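Local coordinates for protein oxalate--CoA ligase (Arabidopsis thaliana, PDB 5IE2) that belongs to the ANL superfamily of AMP-binding enzymes, with a large N-terminal region and a small C-terminal domain, and holds adenosine-5'-triphosphate in a pocket in this crystal, at residues V129-L134 / S138-S143; S45-D50 / F73-R78. All blocks are in the same frame, centred on the assembly; numbering follows the deposited sequence.

Contact 1: residues V129-L134 / S138-S143; sequences VTATLL and SDLVLS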
ATOM      1  N   VAL A 129     -14.318  19.009 -11.745  1.00 20.74           N
ATOM      2  CA  VAL A 129     -14.784  19.788 -10.606  1.00 20.48           C
ATOM      3  C   VAL A 129     -13.695  19.882  -9.565  1.00 20.33           C
ATOM      4  O   VAL A 129     -12.959  18.918  -9.337  1.00 19.10           O
ATOM      5  CB  VAL A 129     -16.057  19.120  -9.979  1.00 20.51           C
ATOM      6  CG1 VAL A 129     -16.438  19.765  -8.622  1.00 18.24           C
ATOM      7  CG2 VAL A 129     -17.193  19.202 -11.006  1.00 21.45           C
ATOM      8  N   THR A 130     -13.563  21.035  -8.934  1.00 19.33           N
ATOM      9  CA  THR A 130     -12.543  21.206  -7.929  1.00 17.40           C
ATOM     10  C   THR A 130     -13.185  21.164  -6.546  1.00 18.29           C
ATOM     11  O   THR A 130     -14.379  21.444  -6.387  1.00 18.55           O
ATOM     12  CB  THR A 130     -11.778  22.520  -8.071  1.00 21.11           C
ATOM     13  OG1 THR A 130     -12.658  23.635  -7.834  1.00 22.30           O
ATOM     14  CG2 THR A 130     -11.138  22.634  -9.449  1.00 20.31           C
ATOM     15  N   ALA A 131     -12.378  20.802  -5.568  1.00 17.51           N
ATOM     16  CA  ALA A 131     -12.815  20.671  -4.176  1.00 17.82           C
ATOM     17  C   ALA A 131     -11.883  21.429  -3.246  1.00 19.40           C
ATOM     18  O   ALA A 131     -10.648  21.253  -3.306  1.00 18.63           O
ATOM     19  CB  ALA A 131     -12.879  19.139  -3.789  1.00 16.46           C
ATOM     20  N   THR A 132     -12.456  22.244  -2.340  1.00 16.71           N
ATOM     21  CA  THR A 132     -11.656  23.039  -1.408  1.00 18.49           C
ATOM     22  C   THR A 132     -12.281  23.117  -0.014  1.00 18.38           C
ATOM     23  O   THR A 132     -13.450  23.434   0.093  1.00 20.95           O
ATOM     24  CB  THR A 132     -11.492  24.505  -1.869  1.00 22.84           C
ATOM     25  OG1 THR A 132     -11.143  24.516  -3.246  1.00 28.24           O
ATOM     26  CG2 THR A 132     -10.407  25.168  -1.055  1.00 20.80           C
ATOM     27  N   LEU A 133     -11.518  22.810   1.026  1.00 18.05           N
ATOM     28  CA  LEU A 133     -11.971  23.000   2.413  1.00 17.04           C
ATOM     29  C   LEU A 133     -11.449  24.308   2.943  1.00 21.59           C
ATOM     30  O   LEU A 133     -10.240  24.543   2.942  1.00 22.15           O
ATOM     31  CB  LEU A 133     -11.496  21.870   3.329  1.00 17.81           C
ATOM     32  CG  LEU A 133     -12.105  21.871   4.755  1.00 19.62           C
ATOM     33  CD1 LEU A 133     -13.600  21.568   4.733  1.00 20.63           C
ATOM     34  CD2 LEU A 133     -11.390  20.810   5.653  1.00 18.48           C
ATOM     35  N   LEU A 134     -12.343  25.162   3.430  1.00 20.62           N
ATOM     36  CA  LEU A 134     -11.924  26.503   3.823  1.00 25.35           C
ATOM     37  C   LEU A 134     -11.632  26.657   5.319  1.00 31.80           C
ATOM     38  O   LEU A 134     -10.485  26.934   5.725  1.00 37.35           O
ATOM     39  CB  LEU A 134     -12.990  27.505   3.378  1.00 25.52           C
ATOM     40  CG  LEU A 134     -13.003  27.662   1.857  1.00 29.86           C
ATOM     41  CD1 LEU A 134     -14.116  28.588   1.444  1.00 32.37           C
ATOM     42  CD2 LEU A 134     -11.660  28.189   1.375  1.00 30.79           C
ATOM     43  N   SER A 138     -17.560  26.205   7.423  1.00 23.89           N
ATOM     44  CA  SER A 138     -18.105  26.076   6.068  1.00 24.28           C
ATOM     45  C   SER A 138     -18.038  24.653   5.538  1.00 19.76           C
ATOM     46  O   SER A 138     -17.115  23.934   5.869  1.00 19.95           O
ATOM     47  CB  SER A 138     -17.318  26.979   5.087  1.00 28.45           C
ATOM     48  OG  SER A 138     -17.416  28.326   5.500  1.00 34.25           O
ATOM     49  N   ASP A 139     -18.983  24.280   4.685  1.00 18.90           N
ATOM     50  CA  ASP A 139     -18.922  22.979   4.007  1.00 20.58           C
ATOM     51  C   ASP A 139     -17.761  22.976   3.021  1.00 21.31           C
ATOM     52  O   ASP A 139     -17.255  24.020   2.628  1.00 21.44           O
ATOM     53  CB  ASP A 139     -20.184  22.667   3.244  1.00 22.83           C
ATOM     54  CG  ASP A 139     -21.404  22.578   4.131  1.00 27.53           C
ATOM     55  OD1 ASP A 139     -21.228  22.547   5.385  1.00 28.07           O
ATOM     56  OD2 ASP A 139     -22.527  22.477   3.553  1.00 27.91           O
ATOM     57  N   LEU A 140     -17.399  21.798   2.548  1.00 19.37           N
ATOM     58  CA  LEU A 140     -16.410  21.722   1.484  1.00 20.60           C
ATOM     59  C   LEU A 140     -16.975  22.416   0.229  1.00 20.33           C
ATOM     60  O   LEU A 140     -18.154  22.219  -0.136  1.00 21.08           O
ATOM     61  CB  LEU A 140     -16.056  20.252   1.214  1.00 21.01           C
ATOM     62  CG  LEU A 140     -14.983  20.006   0.166  1.00 23.64           C
ATOM     63  CD1 LEU A 140     -14.060  18.878   0.579  1.00 25.75           C
ATOM     64  CD2 LEU A 140     -15.728  19.689  -1.138  1.00 26.90           C
ATOM     65  N   VAL A 141     -16.150  23.224  -0.429  1.00 17.25           N
ATOM     66  CA  VAL A 141     -16.639  23.955  -1.609  1.00 19.36           C
ATOM     67  C   VAL A 141     -16.358  23.200  -2.873  1.00 20.18           C
ATOM     68  O   VAL A 141     -15.182  22.967  -3.159  1.00 20.32           O
ATOM     69  CB  VAL A 141     -15.952  25.313  -1.763  1.00 20.52           C
ATOM     70  CG1 VAL A 141     -16.484  26.036  -3.017  1.00 20.72           C
ATOM     71  CG2 VAL A 141     -16.131  26.145  -0.464  1.00 25.09           C
ATOM     72  N   LEU A 142     -17.409  22.864  -3.617  1.00 17.82           N
ATOM     73  CA  LEU A 142     -17.263  22.217  -4.920  1.00 20.45           C
ATOM     74  C   LEU A 142     -17.597  23.189  -6.030  1.00 22.00           C
ATOM     75  O   LEU A 142     -18.549  23.953  -5.899  1.00 24.48           O
ATOM     76  CB  LEU A 142     -18.172  21.009  -5.028  1.00 22.39           C
ATOM     77  CG  LEU A 142     -17.735  19.833  -4.141  1.00 24.18           C
ATOM     78  CD1 LEU A 142     -18.930  18.863  -4.085  1.00 26.65           C
ATOM     79  CD2 LEU A 142     -16.482  19.088  -4.717  1.00 19.64           C
ATOM     80  N   SER A 143     -16.857  23.137  -7.132  1.00 20.64           N
ATOM     81  CA  SER A 143     -17.043  24.104  -8.219  1.00 25.66           C
ATOM     82  C   SER A 143     -18.181  23.700  -9.159  1.00 32.28           C
ATOM     83  O   SER A 143     -18.082  23.836 -10.361  1.00 39.42           O
ATOM     84  CB  SER A 143     -15.768  24.248  -9.013  1.00 24.31           C
ATOM     85  OG  SER A 143     -15.498  23.046  -9.733  1.00 23.69           O
TER
HETATM   86  O   HOH W   1     -13.566  24.217  -5.190  1.00 25.70           O
HETATM   87  O   HOH W   2     -15.024  24.744   3.891  1.00 37.71           O
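S143 meets T130 and V129 where the two antiparallel segments part. Its CB lies 3.4 Å from OG1 of T130. Its chi1 of 68° sets OG between its own backbone N and carbonyl carbon, and OG then faces the other segment. There it accepts the N-H of T130 at 2.9 Å and nearly straight (171°). The same OG comes within 3.6 Å of CG1 of V129. A serine hydroxyl thus takes the acceptor place that the S143 carbonyl would fill in a regular ladder. The return bond, from N of S143 to O of T130, is still made.

Further along, T132 and V141 form a hydrogen-bonded pair, with V141 N to T132 O at 2.8 Å. On the face of T132 and V141, a water donates to O of V141 and also bonds the hydroxyls of T130 and T132. A second water joins N of L134 to O of D139 near the turn. The opposite face is apolar. CD2 of L142 lies 3.7 Å from CB of A131, and CD2 of L140 touches the same methyl at 3.9 Å. This face packs against helices 33-50 and 67-78. The arrangement is a beta hairpin, in which strand 141-142 forms the edge of a mixed five-stranded sheet beside strand 127-132.

Contact 2: residues S45-D50 / F73-R78; sequences SRLVSD and FLAVIR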
ATOM      1  N   SER A  45     -24.032  14.666  -0.929  1.00 18.27           N
ATOM      2  CA  SER A  45     -25.294  15.263  -1.362  0.53 19.13           C
ATOM      3  C   SER A  45     -25.104  16.157  -2.575  1.00 19.49           C
ATOM      4  O   SER A  45     -25.936  16.130  -3.510  1.00 22.58           O
ATOM      5  CB  SER A  45     -25.924  16.065  -0.235  0.53 19.38           C
ATOM      6  OG  SER A  45     -26.572  15.175   0.643  0.53 19.91           O
ATOM      7  N   ARG A  46     -24.020  16.946  -2.565  1.00 20.06           N
ATOM      8  CA  ARG A  46     -23.755  17.777  -3.721  1.00 19.24           C
ATOM      9  C   ARG A  46     -23.412  16.927  -4.959  1.00 18.72           C
ATOM     10  O   ARG A  46     -23.817  17.264  -6.085  1.00 20.73           O
ATOM     11  CB  ARG A  46     -22.625  18.758  -3.430  1.00 21.79           C
ATOM     12  CG  ARG A  46     -23.025  19.744  -2.347  1.00 27.97           C
ATOM     13  CD  ARG A  46     -23.617  20.986  -2.953  1.00 34.21           C
ATOM     14  NE  ARG A  46     -22.546  21.863  -3.446  1.00 37.21           N
ATOM     15  CZ  ARG A  46     -22.543  22.477  -4.630  1.00 38.36           C
ATOM     16  NH1 ARG A  46     -23.571  22.335  -5.458  1.00 40.52           N
ATOM     17  NH2 ARG A  46     -21.517  23.262  -4.974  1.00 36.72           N
ATOM     18  N   LEU A  47     -22.629  15.872  -4.778  1.00 17.26           N
ATOM     19  CA  LEU A  47     -22.319  14.997  -5.938  1.00 18.26           C
ATOM     20  C   LEU A  47     -23.606  14.437  -6.577  1.00 20.07           C
ATOM     21  O   LEU A  47     -23.746  14.411  -7.811  1.00 22.15           O
ATOM     22  CB  LEU A  47     -21.427  13.811  -5.512  1.00 20.39           C
ATOM     23  CG  LEU A  47     -20.005  14.183  -5.087  1.00 21.61           C
ATOM     24  CD1 LEU A  47     -19.238  12.913  -4.627  1.00 19.95           C
ATOM     25  CD2 LEU A  47     -19.293  14.813  -6.299  1.00 22.36           C
ATOM     26  N   VAL A  48     -24.533  13.973  -5.740  1.00 20.90           N
ATOM     27  CA  VAL A  48     -25.757  13.394  -6.281  1.00 22.08           C
ATOM     28  C   VAL A  48     -26.667  14.471  -6.899  1.00 23.93           C
ATOM     29  O   VAL A  48     -27.129  14.312  -8.020  1.00 25.81           O
ATOM     30  CB  VAL A  48     -26.528  12.613  -5.191  1.00 22.94           C
ATOM     31  CG1 VAL A  48     -27.848  12.062  -5.723  1.00 23.73           C
ATOM     32  CG2 VAL A  48     -25.679  11.466  -4.671  1.00 21.50           C
ATOM     33  N   SER A  49     -26.921  15.556  -6.173  1.00 22.30           N
ATOM     34  CA  SER A  49     -27.905  16.563  -6.607  1.00 26.68           C
ATOM     35  C   SER A  49     -27.399  17.481  -7.699  1.00 28.88           C
ATOM     36  O   SER A  49     -28.168  17.932  -8.529  1.00 30.94           O
ATOM     37  CB  SER A  49     -28.322  17.459  -5.444  1.00 29.10           C
ATOM     38  OG  SER A  49     -28.997  16.696  -4.450  1.00 31.66           O
ATOM     39  N   ASP A  50     -26.122  17.820  -7.651  1.00 27.37           N
ATOM     40  CA  ASP A  50     -25.607  18.880  -8.508  1.00 28.94           C
ATOM     41  C   ASP A  50     -24.612  18.408  -9.551  1.00 31.07           C
ATOM     42  O   ASP A  50     -24.435  19.071 -10.587  1.00 31.09           O
ATOM     43  CB  ASP A  50     -24.961  19.971  -7.654  1.00 29.97           C
ATOM     44  CG  ASP A  50     -25.964  20.615  -6.674  1.00 35.39           C
ATOM     45  OD1 ASP A  50     -27.152  20.789  -7.051  1.00 37.91           O
ATOM     46  OD2 ASP A  50     -25.582  20.954  -5.536  1.00 36.76           O
ATOM     47  N   PHE A  73     -12.977  11.286  -1.441  1.00 15.12           N
ATOM     48  CA  PHE A  73     -12.934   9.815  -1.576  1.00 14.72           C
ATOM     49  C   PHE A  73     -14.141   9.175  -0.877  1.00 14.79           C
ATOM     50  O   PHE A  73     -14.882   8.339  -1.479  1.00 14.29           O
ATOM     51  CB  PHE A  73     -11.628   9.259  -0.996  1.00 15.93           C
ATOM     52  CG  PHE A  73     -11.533   7.755  -1.062  1.00 17.01           C
ATOM     53  CD1 PHE A  73     -11.073   7.147  -2.237  1.00 20.64           C
ATOM     54  CD2 PHE A  73     -11.889   6.981   0.017  1.00 17.71           C
ATOM     55  CE1 PHE A  73     -10.972   5.732  -2.316  1.00 22.13           C
ATOM     56  CE2 PHE A  73     -11.800   5.572  -0.041  1.00 20.70           C
ATOM     57  CZ  PHE A  73     -11.352   4.964  -1.225  1.00 22.68           C
ATOM     58  N   LEU A  74     -14.344   9.587   0.378  1.00 13.24           N
ATOM     59  CA  LEU A  74     -15.446   8.979   1.139  1.00 14.68           C
ATOM     60  C   LEU A  74     -16.815   9.481   0.670  1.00 14.92           C
ATOM     61  O   LEU A  74     -17.806   8.747   0.811  1.00 14.42           O
ATOM     62  CB  LEU A  74     -15.271   9.272   2.633  1.00 13.20           C
ATOM     63  CG  LEU A  74     -14.055   8.487   3.185  1.00 16.86           C
ATOM     64  CD1 LEU A  74     -13.705   8.890   4.620  1.00 17.30           C
ATOM     65  CD2 LEU A  74     -14.298   6.893   3.120  1.00 16.36           C
ATOM     66  N   ALA A  75     -16.881  10.730   0.151  1.00 14.87           N
ATOM     67  CA  ALA A  75     -18.169  11.265  -0.388  1.00 15.32           C
ATOM     68  C   ALA A  75     -18.566  10.511  -1.651  1.00 16.10           C
ATOM     69  O   ALA A  75     -19.739  10.212  -1.864  1.00 16.95           O
ATOM     70  CB  ALA A  75     -18.087  12.778  -0.680  1.00 14.20           C
ATOM     71  N   VAL A  76     -17.590  10.223  -2.504  1.00 15.30           N
ATOM     72  CA  VAL A  76     -17.858   9.445  -3.730  1.00 15.36           C
ATOM     73  C   VAL A  76     -18.446   8.102  -3.302  1.00 16.09           C
ATOM     74  O   VAL A  76     -19.506   7.650  -3.851  1.00 16.92           O
ATOM     75  CB  VAL A  76     -16.587   9.260  -4.601  1.00 15.65           C
ATOM     76  CG1 VAL A  76     -16.799   8.125  -5.656  1.00 14.02           C
ATOM     77  CG2 VAL A  76     -16.238  10.625  -5.294  1.00 12.33           C
ATOM     78  N   ILE A  77     -17.755   7.428  -2.381  1.00 16.21           N
ATOM     79  CA  ILE A  77     -18.297   6.092  -2.041  1.00 16.31           C
ATOM     80  C   ILE A  77     -19.649   6.131  -1.350  1.00 16.23           C
ATOM     81  O   ILE A  77     -20.553   5.294  -1.582  1.00 16.86           O
ATOM     82  CB  ILE A  77     -17.254   5.406  -1.190  1.00 20.17           C
ATOM     83  CG1 ILE A  77     -16.073   5.102  -2.105  1.00 18.78           C
ATOM     84  CG2 ILE A  77     -17.752   4.230  -0.524  1.00 26.25           C
ATOM     85  CD1 ILE A  77     -14.903   4.630  -1.341  1.00 23.27           C
ATOM     86  N   ARG A  78     -19.828   7.145  -0.516  1.00 14.61           N
ATOM     87  CA  ARG A  78     -21.126   7.364   0.153  1.00 14.59           C
ATOM     88  C   ARG A  78     -22.261   7.564  -0.835  1.00 16.94           C
ATOM     89  O   ARG A  78     -23.392   7.085  -0.605  1.00 17.76           O
ATOM     90  CB  ARG A  78     -21.000   8.610   1.088  1.00 19.85           C
ATOM     91  CG  ARG A  78     -22.340   8.985   1.786  1.00 15.57           C
ATOM     92  CD  ARG A  78     -22.830   7.851   2.752  1.00 18.77           C
ATOM     93  NE  ARG A  78     -24.019   8.378   3.436  1.00 22.60           N
ATOM     94  CZ  ARG A  78     -25.251   7.876   3.356  1.00 24.21           C
ATOM     95  NH1 ARG A  78     -25.494   6.762   2.679  1.00 25.54           N
ATOM     96  NH2 ARG A  78     -26.243   8.502   3.978  1.00 22.92           N
TER
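L47 of helix 33-50 reaches across to A75 and V76 of helix 67-78. This is helix-helix packing in an alpha/beta fold, where both helices cover the same face of a mixed sheet. Helix 67-78 is also the crossover of a beta-alpha-beta unit, since it links the parallel neighbouring strands 58-61 and 82-85.

The contacts between the segments are apolar and few, and the touching residues are buried. One methyl does the work on the first helix. The L47 side chain is extended, with chi2 at 178°, and CD1 is its leading atom. CD1 meets CB of A75 at 4.1 Å and CG2 of V76 at 3.8 Å. CB of V76 points away from L47. CG2 still gets there because it sits beside the backbone N of its own residue, anti to the carbonyl carbon.

The polar interactions lie further out on the two helices. R46 and D50 form a salt bridge one turn apart on helix 33-50, although its modelled length is doubtfully short. R78 forms a salt bridge with E41, so a charged link joins the two helices at some distance from the apolar contact. R78 NH1 bonds O of L157.

Backbone bonds keep each segment helical, as in N of D50 to O of R46 at 2.8 Å and N of R78 to O of L74 at 2.9 Å. Close to the A75-V76 peptide, CD1 of L47 rests 3.8 Å from N of V76 and 3.9 Å from C of A75.

The two contacts are neighbouring layers of one alpha/beta unit, with centres about 12 Å apart. Contact 1 is the edge hairpin of the sheet, and contact 2 joins two helices that lie over its apolar face. They touch directly where O of L142 comes 3.2 Å from NH2 of R46. That nitrogen also bonds O of V144, just past the hairpin strand. Helix 67-78 serves both, since its M72 packs on A131 and L140 of the hairpin while its later turn faces helix 33-50. The centre of contact 1 lies about 27 Å from the centre of the chain, and that of contact 2 about 25 Å. The residues lining the adenosine-5'-triphosphate pocket fall between 170 and 500, so neither contact contributes to it.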